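PDB 5B7W: cyclic di-GMP-binding protein XC_3703, which binds the second messenger cyclic di-GMP and, when free of it, promotes binding of a LysR-type transcriptional regulator to its target genes. Local coordinates for residues F30-G34 against V35-F39; A66-A70 against R71-V75; Q98-Q102 against K103-Q107; A121-G125 against D126-V130. One frame throughout, in Å; residues are numbered along the deposited sequence.

All four contacts are local, formed where one secondary structure element gives way to the next, yet they differ in burial and chemistry. Contacts 1 and 4 are surface contacts, on opposite sides of the chain's centre, their own centres about 43 Å apart; contacts 2 and 3 are partly buried. Contact 1 leads into a strand through a turn and apolar packing, and contact 2 ends helix 54-70 with backbone bonds. Contact 3 begins helix 102-114 with side-chain amide and carboxylate groups, whereas contact 4 is a paired hairpin. Contacts 3 and 4 share one neighbourhood: their centres lie about 9 Å apart, Gln102 and Ala105 pack on Ile123, and the backbones of Ile100 and Asp126 are hydrogen-bonded.

Contact 1 of 4, residues F30-G34 against V35-F39; sequences FDFKG and VEAKF
Phe32 and two aliphatic residues, Val35 and Ala37, supply the apolar part of this contact. The methyl group of Ala37 comes to the edge of the ring, near its plane, with CB 3.8 Å from Phe32 CD2. Val35 approaches the same ring atom obliquely, its CG1 lying 3.9 Å from Phe32 CD2. That branch stands anti to the backbone N of Val35 (chi1 162°), which leaves CG2 beside the N. The side chain of Lys33, bent at chi2, folds back until NZ is 4.0 Å from Val35 CG2, a contact of an ammonium group with a methyl and not a polar bond.

The backbone makes a type II beta turn from Phe32 to Val35. Gly34 takes the third position with positive phi (49°), a region that glycine enters easily. Val35 N lies 3.0 Å from Phe32 O, as a hydrogen bond closing the turn would require, but that nitrogen is crowded in the model and the bond is correspondingly less certain.

The loop joins helix 12-26 to strand 38-42 of the RRM-like domain II. Phe32 also touches Leu26 of helix 12-26 and Gln59 of helix 54-70. The chemistry implies a loop that combines a beta turn with a buried aromatic ring packed against aliphatic groups, with the exposed Lys33 and Glu36 at its margin.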
loop_
_atom_site.group_PDB
_atom_site.type_symbol
_atom_site.label_atom_id
_atom_site.label_comp_id
_atom_site.label_asym_id
_atom_site.label_seq_id
_atom_site.Cartn_x
_atom_site.Cartn_y
_atom_site.Cartn_z
ATOM N N PHE A 30 -2.330 16.672 -22.696
ATOM C CA PHE A 30 -2.621 16.866 -24.113
ATOM C C PHE A 30 -2.628 15.549 -24.877
ATOM O O PHE A 30 -3.337 15.427 -25.881
ATOM C CB PHE A 30 -1.606 17.829 -24.732
ATOM C CG PHE A 30 -1.541 19.171 -24.051
ATOM C CD1 PHE A 30 -2.607 19.643 -23.301
ATOM C CD2 PHE A 30 -0.407 19.960 -24.162
ATOM C CE1 PHE A 30 -2.543 20.874 -22.675
ATOM C CE2 PHE A 30 -0.338 21.193 -23.539
ATOM C CZ PHE A 30 -1.408 21.650 -22.795
ATOM N N ASP A 31 -1.852 14.562 -24.432
ATOM C CA ASP A 31 -1.804 13.271 -25.106
ATOM C C ASP A 31 -2.992 12.379 -24.767
ATOM O O ASP A 31 -3.100 11.281 -25.323
ATOM C CB ASP A 31 -0.497 12.547 -24.773
ATOM C CG ASP A 31 -0.269 12.408 -23.282
ATOM O OD1 ASP A 31 -0.890 13.167 -22.509
ATOM O OD2 ASP A 31 0.536 11.539 -22.885
ATOM N N PHE A 32 -3.875 12.816 -23.868
ATOM C CA PHE A 32 -5.138 12.139 -23.612
ATOM C C PHE A 32 -6.322 12.941 -24.140
ATOM O O PHE A 32 -7.447 12.781 -23.657
ATOM C CB PHE A 32 -5.295 11.849 -22.120
ATOM C CG PHE A 32 -4.388 10.760 -21.622
ATOM C CD1 PHE A 32 -3.073 11.036 -21.280
ATOM C CD2 PHE A 32 -4.846 9.457 -21.506
ATOM C CE1 PHE A 32 -2.235 10.034 -20.828
ATOM C CE2 PHE A 32 -4.012 8.451 -21.054
ATOM C CZ PHE A 32 -2.704 8.741 -20.714
ATOM N N LYS A 33 -6.074 13.809 -25.118
ATOM C CA LYS A 33 -7.120 14.575 -25.786
ATOM C C LYS A 33 -8.206 13.652 -26.325
ATOM O O LYS A 33 -7.929 12.727 -27.096
ATOM C CB LYS A 33 -6.503 15.417 -26.915
ATOM C CG LYS A 33 -6.079 14.656 -28.188
ATOM C CD LYS A 33 -4.898 13.715 -27.949
ATOM C CE LYS A 33 -4.625 12.815 -29.141
ATOM N NZ LYS A 33 -3.889 11.581 -28.737
ATOM N N GLY A 34 -9.439 13.873 -25.873
ATOM C CA GLY A 34 -10.571 13.053 -26.271
ATOM C C GLY A 34 -10.352 11.556 -26.155
ATOM O O GLY A 34 -11.120 10.764 -26.710
ATOM N N VAL A 35 -9.305 11.158 -25.438
ATOM C CA VAL A 35 -8.929 9.756 -25.305
ATOM C C VAL A 35 -9.716 9.148 -24.155
ATOM O O VAL A 35 -9.746 9.700 -23.048
ATOM C CB VAL A 35 -7.414 9.614 -25.078
ATOM C CG1 VAL A 35 -7.085 8.247 -24.499
ATOM C CG2 VAL A 35 -6.658 9.838 -26.379
ATOM N N GLU A 36 -10.357 8.014 -24.416
ATOM C CA GLU A 36 -11.167 7.335 -23.407
ATOM C C GLU A 36 -10.233 6.616 -22.443
ATOM O O GLU A 36 -9.764 5.509 -22.714
ATOM C CB GLU A 36 -12.148 6.375 -24.068
ATOM C CG GLU A 36 -12.979 7.025 -25.163
ATOM C CD GLU A 36 -14.338 6.378 -25.333
ATOM O OE1 GLU A 36 -14.652 5.441 -24.570
ATOM O OE2 GLU A 36 -15.093 6.808 -26.231
ATOM N N ALA A 37 -9.952 7.258 -21.310
ATOM C CA ALA A 37 -9.102 6.687 -20.278
ATOM C C ALA A 37 -9.604 7.163 -18.924
ATOM O O ALA A 37 -10.132 8.271 -18.800
ATOM C CB ALA A 37 -7.631 7.074 -20.474
ATOM N N LYS A 38 -9.432 6.321 -17.907
ATOM C CA LYS A 38 -10.006 6.622 -16.603
ATOM C C LYS A 38 -9.379 5.741 -15.533
ATOM O O LYS A 38 -8.913 4.633 -15.813
ATOM C CB LYS A 38 -11.527 6.423 -16.616
ATOM C CG LYS A 38 -11.954 5.072 -17.173
ATOM C CD LYS A 38 -13.465 4.956 -17.297
ATOM C CE LYS A 38 -14.070 4.282 -16.077
ATOM N NZ LYS A 38 -15.498 3.922 -16.293
ATOM N N PHE A 39 -9.371 6.257 -14.306
ATOM C CA PHE A 39 -9.112 5.475 -13.105
ATOM C C PHE A 39 -10.432 5.268 -12.377
ATOM O O PHE A 39 -11.201 6.220 -12.203
ATOM C CB PHE A 39 -8.130 6.176 -12.163
ATOM C CG PHE A 39 -6.824 6.561 -12.796
ATOM C CD1 PHE A 39 -6.688 7.773 -13.450
ATOM C CD2 PHE A 39 -5.720 5.730 -12.698
ATOM C CE1 PHE A 39 -5.483 8.140 -14.015
ATOM C CE2 PHE A 39 -4.511 6.093 -13.261
ATOM C CZ PHE A 39 -4.394 7.300 -13.919
#

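Contact 2 of 4, residues A66-A70 against R71-V75; sequences ARLLA and RGIDV
A Schellman motif ends helix 54-70, with Ile73 N bonded back to Leu68 O (3.0 Å) and Gly72 N to Leu69 O (2.9 Å). Gly72 is its C-prime residue, and its positive phi of 80° reverses the chain so that both amides face the last turn. Leu68 O is gripped twice: Arg71 N donates to it at 3.1 Å, from the opposite face of the carbonyl plane to Ile73 N. Arg71 N also makes a weak bond to Arg67 O, so the final helical turn mixes bonding patterns as it unwinds.

This helix is one of the two that cover the sheet of the RRM-like domain II, and the reversal sends the chain toward strand 78-85. Apolar side chains close over the turn. Leu68 CD2 meets Ile73 CD1 at 3.7 Å, the two chains meeting at a slant, while Leu68 also packs on Leu15 and Ala18 of helix 12-26. Val75 comes in beyond Ile73, and its CG1, held beside the backbone N (chi1 -69°), settles between Leu69 CG at 3.7 Å and Leu68 CB at 3.8 Å. The side chains of Leu69 and Val75 run at about a right angle to each other. Leu69 CD2 rests 3.4 Å from Ile73 O. Arg71, bent at chi2 and chi3, lays its CD 3.5 Å from Ala70 O and carries its guanidinium to a salt bridge with Glu14.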
loop_
_atom_site.group_PDB
_atom_site.type_symbol
_atom_site.label_atom_id
_atom_site.label_comp_id
_atom_site.label_asym_id
_atom_site.label_seq_id
_atom_site.Cartn_x
_atom_site.Cartn_y
_atom_site.Cartn_z
ATOM N N ALA A 66 2.262 9.189 -8.614
ATOM C CA ALA A 66 2.511 10.550 -8.148
ATOM C C ALA A 66 1.336 11.084 -7.340
ATOM O O ALA A 66 1.529 11.796 -6.347
ATOM C CB ALA A 66 2.805 11.465 -9.336
ATOM N N ARG A 67 0.109 10.752 -7.748
ATOM C CA ARG A 67 -1.057 11.215 -7.007
ATOM C C ARG A 67 -1.136 10.563 -5.631
ATOM O O ARG A 67 -1.401 11.241 -4.632
ATOM C CB ARG A 67 -2.334 10.945 -7.804
ATOM C CG ARG A 67 -2.491 11.810 -9.047
ATOM C CD ARG A 67 -2.268 13.280 -8.729
ATOM N NE ARG A 67 -0.966 13.745 -9.199
ATOM C CZ ARG A 67 -0.289 14.749 -8.651
ATOM N NH1 ARG A 67 -0.785 15.394 -7.605
ATOM N NH2 ARG A 67 0.889 15.103 -9.147
ATOM N N LEU A 68 -0.907 9.250 -5.561
ATOM C CA LEU A 68 -0.957 8.554 -4.279
ATOM C C LEU A 68 0.124 9.065 -3.336
ATOM O O LEU A 68 -0.134 9.313 -2.152
ATOM C CB LEU A 68 -0.817 7.048 -4.499
ATOM C CG LEU A 68 -2.025 6.350 -5.127
ATOM C CD1 LEU A 68 -1.640 4.975 -5.642
ATOM C CD2 LEU A 68 -3.156 6.243 -4.121
ATOM N N LEU A 69 1.346 9.232 -3.847
ATOM C CA LEU A 69 2.417 9.796 -3.033
ATOM C C LEU A 69 2.072 11.207 -2.575
ATOM O O LEU A 69 2.339 11.577 -1.426
ATOM C CB LEU A 69 3.730 9.788 -3.816
ATOM C CG LEU A 69 4.330 8.409 -4.101
ATOM C CD1 LEU A 69 5.368 8.482 -5.208
ATOM C CD2 LEU A 69 4.936 7.821 -2.836
ATOM N N ALA A 70 1.457 12.003 -3.456
ATOM C CA ALA A 70 1.090 13.372 -3.109
ATOM C C ALA A 70 0.094 13.435 -1.960
ATOM O O ALA A 70 -0.004 14.474 -1.298
ATOM C CB ALA A 70 0.515 14.091 -4.331
ATOM N N ARG A 71 -0.651 12.360 -1.710
ATOM C CA ARG A 71 -1.561 12.294 -0.576
ATOM C C ARG A 71 -0.988 11.469 0.573
ATOM O O ARG A 71 -1.745 10.995 1.427
ATOM C CB ARG A 71 -2.920 11.742 -1.012
ATOM C CG ARG A 71 -3.593 12.544 -2.123
ATOM C CD ARG A 71 -3.431 14.047 -1.923
ATOM N NE ARG A 71 -4.173 14.543 -0.767
ATOM C CZ ARG A 71 -4.095 15.788 -0.309
ATOM N NH1 ARG A 71 -3.301 16.668 -0.907
ATOM N NH2 ARG A 71 -4.805 16.154 0.748
ATOM N N GLY A 72 0.331 11.286 0.601
ATOM C CA GLY A 72 0.988 10.642 1.721
ATOM C C GLY A 72 0.917 9.134 1.748
ATOM O O GLY A 72 1.169 8.535 2.798
ATOM N N ILE A 73 0.596 8.494 0.628
ATOM C CA ILE A 73 0.436 7.045 0.574
ATOM C C ILE A 73 1.710 6.425 0.018
ATOM O O ILE A 73 2.183 6.813 -1.058
ATOM C CB ILE A 73 -0.785 6.651 -0.273
ATOM C CG1 ILE A 73 -2.056 7.252 0.330
ATOM C CG2 ILE A 73 -0.899 5.138 -0.371
ATOM C CD1 ILE A 73 -3.278 7.108 -0.546
ATOM N N ASP A 74 2.268 5.466 0.754
ATOM C CA ASP A 74 3.413 4.696 0.278
ATOM C C ASP A 74 2.949 3.770 -0.841
ATOM O O ASP A 74 2.188 2.826 -0.600
ATOM C CB ASP A 74 4.026 3.906 1.431
ATOM C CG ASP A 74 5.363 3.281 1.071
ATOM O OD1 ASP A 74 5.630 3.050 -0.127
ATOM O OD2 ASP A 74 6.155 3.020 2.001
ATOM N N VAL A 75 3.417 4.026 -2.068
ATOM C CA VAL A 75 2.934 3.288 -3.234
ATOM C C VAL A 75 3.455 1.863 -3.298
ATOM O O VAL A 75 3.120 1.137 -4.242
ATOM C CB VAL A 75 3.297 4.007 -4.549
ATOM C CG1 VAL A 75 2.506 5.299 -4.688
ATOM C CG2 VAL A 75 4.791 4.279 -4.610
#

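Contact 3 of 4, residues Q98-Q102 against K103-Q107; sequences QGIEQ and KQAKQ
Glu101 and Gln104 exchange two hydrogen bonds that knit the start of helix 102-114 to the residue before it. In the first, Glu101 N donates to Gln104 OE1 at 3.2 Å, arriving above the plane of the side-chain carbonyl. In the second, Gln104 NE2 gives a hydrogen to Glu101 OE2 at 3.1 Å. The donor's amide plane contains the partner, but the carboxylate oxygen is met from above its own plane, and the two flat groups stand 86° apart. The bend of the glutamine at chi2 (89°) turns its amide back over Glu101, so that both ends of the amide are used and its rotation is fixed. The negative carboxylate would probably polarise the N-H that it accepts.

Backbone bonds carry the helix onward. Ala105 N meets Glu101 O at 2.8 Å, nearly along the C=O axis, and Lys106 N meets Gln102 O at 3.1 Å in an almost straight bond (173°). The aliphatic chain of Lys106 also lies over that carbonyl, with CG 3.3 Å from Gln102 O.

Apolar contact comes from Ile100, whose CG2 approaches Ala105 CB at 3.9 Å. Ile123 of strand 119-124 touches Ala105 as well, tying the first turn to the sheet of domain I.

Glu101 occupies the N-cap. The bond from its backbone N to the side chain of Gln104, three residues on, is one arm of a capping box; its own carboxylate turns to the glutamine amide instead of the backbone N of Gln104, so only one of the two bonds of a classical capping box is made at this loop-to-helix junction.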
loop_
_atom_site.group_PDB
_atom_site.type_symbol
_atom_site.label_atom_id
_atom_site.label_comp_id
_atom_site.label_asym_id
_atom_site.label_seq_id
_atom_site.Cartn_x
_atom_site.Cartn_y
_atom_site.Cartn_z
ATOM N N GLN A 98 -3.834 -3.666 1.806
ATOM C CA GLN A 98 -4.012 -3.175 3.165
ATOM C C GLN A 98 -4.152 -4.364 4.103
ATOM O O GLN A 98 -4.668 -5.418 3.721
ATOM C CB GLN A 98 -5.243 -2.261 3.291
ATOM C CG GLN A 98 -5.301 -1.138 2.266
ATOM C CD GLN A 98 -6.713 -0.816 1.823
ATOM O OE1 GLN A 98 -7.445 -0.099 2.506
ATOM N NE2 GLN A 98 -7.106 -1.351 0.669
ATOM N N GLY A 99 -3.690 -4.184 5.339
ATOM C CA GLY A 99 -3.726 -5.256 6.315
ATOM C C GLY A 99 -2.573 -6.225 6.153
ATOM O O GLY A 99 -2.050 -6.393 5.049
ATOM N N ILE A 100 -2.165 -6.867 7.242
ATOM C CA ILE A 100 -1.042 -7.797 7.222
ATOM C C ILE A 100 -1.601 -9.213 7.268
ATOM O O ILE A 100 -2.086 -9.668 8.309
ATOM C CB ILE A 100 -0.065 -7.536 8.375
ATOM C CG1 ILE A 100 0.464 -6.101 8.301
ATOM C CG2 ILE A 100 1.090 -8.522 8.322
ATOM C CD1 ILE A 100 1.384 -5.728 9.442
ATOM N N GLU A 101 -1.534 -9.907 6.133
ATOM C CA GLU A 101 -2.012 -11.276 6.044
ATOM C C GLU A 101 -1.134 -12.203 6.882
ATOM O O GLU A 101 -0.024 -11.854 7.296
ATOM C CB GLU A 101 -2.036 -11.743 4.587
ATOM C CG GLU A 101 -2.794 -10.819 3.643
ATOM C CD GLU A 101 -2.332 -10.945 2.203
ATOM O OE1 GLU A 101 -2.548 -9.994 1.422
ATOM O OE2 GLU A 101 -1.753 -11.994 1.849
ATOM N N GLN A 102 -1.651 -13.410 7.127
ATOM C CA GLN A 102 -0.917 -14.385 7.928
ATOM C C GLN A 102 0.422 -14.737 7.295
ATOM O O GLN A 102 1.384 -15.045 8.007
ATOM C CB GLN A 102 -1.763 -15.643 8.122
ATOM C CG GLN A 102 -2.193 -15.883 9.559
ATOM C CD GLN A 102 -3.258 -16.955 9.678
ATOM O OE1 GLN A 102 -3.249 -17.940 8.941
ATOM N NE2 GLN A 102 -4.182 -16.768 10.613
ATOM N N LYS A 103 0.504 -14.695 5.963
ATOM C CA LYS A 103 1.769 -14.942 5.279
ATOM C C LYS A 103 2.812 -13.901 5.669
ATOM O O LYS A 103 3.904 -14.238 6.141
ATOM C CB LYS A 103 1.542 -14.946 3.766
ATOM C CG LYS A 103 2.812 -14.993 2.937
ATOM C CD LYS A 103 3.554 -16.303 3.132
ATOM C CE LYS A 103 3.951 -16.902 1.794
ATOM N NZ LYS A 103 4.391 -15.857 0.828
ATOM N N GLN A 104 2.483 -12.621 5.485
ATOM C CA GLN A 104 3.433 -11.558 5.792
ATOM C C GLN A 104 3.642 -11.398 7.293
ATOM O O GLN A 104 4.716 -10.961 7.724
ATOM C CB GLN A 104 2.957 -10.243 5.174
ATOM C CG GLN A 104 2.755 -10.302 3.664
ATOM C CD GLN A 104 1.355 -10.741 3.266
ATOM O OE1 GLN A 104 0.380 -10.053 3.538
ATOM N NE2 GLN A 104 1.256 -11.890 2.615
ATOM N N ALA A 105 2.636 -11.744 8.101
ATOM C CA ALA A 105 2.764 -11.618 9.550
ATOM C C ALA A 105 3.818 -12.575 10.093
ATOM O O ALA A 105 4.710 -12.170 10.847
ATOM C CB ALA A 105 1.412 -11.862 10.223
ATOM N N LYS A 106 3.731 -13.855 9.720
ATOM C CA LYS A 106 4.752 -14.816 10.123
ATOM C C LYS A 106 6.130 -14.417 9.620
ATOM O O LYS A 106 7.133 -14.648 10.307
ATOM C CB LYS A 106 4.403 -16.207 9.607
ATOM C CG LYS A 106 3.123 -16.775 10.159
ATOM C CD LYS A 106 2.610 -17.848 9.234
ATOM C CE LYS A 106 1.526 -18.653 9.900
ATOM N NZ LYS A 106 1.361 -19.982 9.263
ATOM N N GLN A 107 6.208 -13.852 8.413
ATOM C CA GLN A 107 7.459 -13.236 7.996
ATOM C C GLN A 107 7.857 -12.133 8.964
ATOM O O GLN A 107 9.032 -12.019 9.326
ATOM C CB GLN A 107 7.354 -12.703 6.567
ATOM C CG GLN A 107 6.993 -13.780 5.556
ATOM C CD GLN A 107 6.983 -13.267 4.131
ATOM O OE1 GLN A 107 7.461 -12.168 3.865
ATOM N NE2 GLN A 107 6.422 -14.051 3.210
#

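Contact 4 of 4, residues A121-G125 against D126-V130; sequences AQING and DKLRV
Two torsions steer Leu128 across the hairpin to Ala121 and Ile123: with chi1 at -176° and chi2 at 69°, CD1 swings over the neighbouring strand. There it lies 3.9 Å from Ala121 CB and 4.0 Å from Ile123 CG2. Ala121, Ile123, Leu128 and Val130 share this face of the sheet, which helix 102-114 covers: Val109 and Leu112 meet Ala121, and Leu108 meets Leu128.

Strands 119-124 and 127-132 are antiparallel, and the hydrogen-bonded pairs are Gln122 with Arg129 and Asn124 with Lys127. Gln122 N reaches Arg129 O at 2.9 Å, with the reciprocal bond from Arg129 N to Gln122 O equally short. Asn124 N points almost straight at Lys127 O (2.9 Å, 176°), whereas Lys127 N reaches Asn124 O from above the carbonyl plane. A type II' turn closes the loop, with Gly125 at its first corner.

Arg129 extends over the other face to a salt bridge with Asp5 and a hydrogen bond with Asn158. The chemistry thus divides by face, aliphatic toward the helix and polar or charged on the side bearing Gln122, Asn124, Lys127 and Arg129, whose side chain lies about 10 Å from that of Asp161, which probably binds cyclic di-GMP, as in related proteins.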
loop_
_atom_site.group_PDB
_atom_site.type_symbol
_atom_site.label_atom_id
_atom_site.label_comp_id
_atom_site.label_asym_id
_atom_site.label_seq_id
_atom_site.Cartn_x
_atom_site.Cartn_y
_atom_site.Cartn_z
ATOM N N ALA A 121 5.875 -11.213 19.503
ATOM C CA ALA A 121 4.937 -10.790 18.474
ATOM C C ALA A 121 3.763 -11.756 18.410
ATOM O O ALA A 121 3.939 -12.972 18.523
ATOM C CB ALA A 121 5.622 -10.707 17.108
ATOM N N GLN A 122 2.565 -11.206 18.227
ATOM C CA GLN A 122 1.352 -12.006 18.139
ATOM C C GLN A 122 0.453 -11.421 17.065
ATOM O O GLN A 122 0.225 -10.208 17.037
ATOM C CB GLN A 122 0.613 -12.047 19.480
ATOM C CG GLN A 122 -0.743 -12.729 19.417
ATOM C CD GLN A 122 -1.096 -13.443 20.705
ATOM O OE1 GLN A 122 -0.969 -12.881 21.793
ATOM N NE2 GLN A 122 -1.548 -14.686 20.589
ATOM N N ILE A 123 -0.052 -12.277 16.186
ATOM C CA ILE A 123 -0.982 -11.831 15.158
ATOM C C ILE A 123 -2.356 -11.641 15.787
ATOM O O ILE A 123 -2.796 -12.436 16.629
ATOM C CB ILE A 123 -1.016 -12.820 13.977
ATOM C CG1 ILE A 123 -1.890 -14.038 14.285
ATOM C CG2 ILE A 123 0.396 -13.267 13.622
ATOM C CD1 ILE A 123 -2.122 -14.939 13.094
ATOM N N ASN A 124 -3.022 -10.552 15.413
ATOM C CA ASN A 124 -4.373 -10.258 15.887
ATOM C C ASN A 124 -5.145 -9.726 14.685
ATOM O O ASN A 124 -5.091 -8.529 14.384
ATOM C CB ASN A 124 -4.365 -9.258 17.040
ATOM C CG ASN A 124 -3.680 -9.802 18.283
ATOM O OD1 ASN A 124 -2.594 -9.357 18.651
ATOM N ND2 ASN A 124 -4.309 -10.775 18.930
ATOM N N GLY A 125 -5.849 -10.617 13.999
ATOM C CA GLY A 125 -6.518 -10.221 12.771
ATOM C C GLY A 125 -5.495 -9.927 11.693
ATOM O O GLY A 125 -4.604 -10.737 11.413
ATOM N N ASP A 126 -5.611 -8.748 11.082
ATOM C CA ASP A 126 -4.690 -8.304 10.045
ATOM C C ASP A 126 -3.598 -7.391 10.590
ATOM O O ASP A 126 -2.922 -6.708 9.813
ATOM C CB ASP A 126 -5.460 -7.605 8.924
ATOM C CG ASP A 126 -6.271 -6.425 9.420
ATOM O OD1 ASP A 126 -6.439 -6.290 10.651
ATOM O OD2 ASP A 126 -6.747 -5.634 8.579
ATOM N N LYS A 127 -3.416 -7.363 11.907
ATOM C CA LYS A 127 -2.390 -6.563 12.554
ATOM C C LYS A 127 -1.461 -7.467 13.351
ATOM O O LYS A 127 -1.795 -8.612 13.672
ATOM C CB LYS A 127 -3.004 -5.506 13.483
ATOM C CG LYS A 127 -3.994 -4.572 12.809
ATOM C CD LYS A 127 -4.608 -3.614 13.819
ATOM C CE LYS A 127 -5.503 -2.590 13.142
ATOM N NZ LYS A 127 -5.960 -1.541 14.096
ATOM N N LEU A 128 -0.283 -6.938 13.672
ATOM C CA LEU A 128 0.710 -7.640 14.477
ATOM C C LEU A 128 0.976 -6.818 15.731
ATOM O O LEU A 128 1.516 -5.709 15.646
ATOM C CB LEU A 128 2.000 -7.867 13.689
ATOM C CG LEU A 128 3.081 -8.673 14.412
ATOM C CD1 LEU A 128 2.659 -10.127 14.569
ATOM C CD2 LEU A 128 4.420 -8.569 13.694
ATOM N N ARG A 129 0.600 -7.353 16.889
ATOM C CA ARG A 129 0.891 -6.697 18.156
ATOM C C ARG A 129 2.232 -7.184 18.686
ATOM O O ARG A 129 2.470 -8.393 18.783
ATOM C CB ARG A 129 -0.205 -6.950 19.191
ATOM C CG ARG A 129 0.022 -6.171 20.482
ATOM C CD ARG A 129 -1.149 -6.282 21.438
ATOM N NE ARG A 129 -2.361 -5.673 20.897
ATOM C CZ ARG A 129 -2.564 -4.363 20.781
ATOM N NH1 ARG A 129 -3.705 -3.917 20.275
ATOM N NH2 ARG A 129 -1.634 -3.497 21.167
ATOM N N VAL A 130 3.101 -6.239 19.027
ATOM C CA VAL A 130 4.442 -6.524 19.519
ATOM C C VAL A 130 4.507 -6.115 20.983
ATOM O O VAL A 130 4.144 -4.986 21.335
ATOM C CB VAL A 130 5.506 -5.787 18.689
ATOM C CG1 VAL A 130 6.891 -6.043 19.251
ATOM C CG2 VAL A 130 5.426 -6.215 17.230
#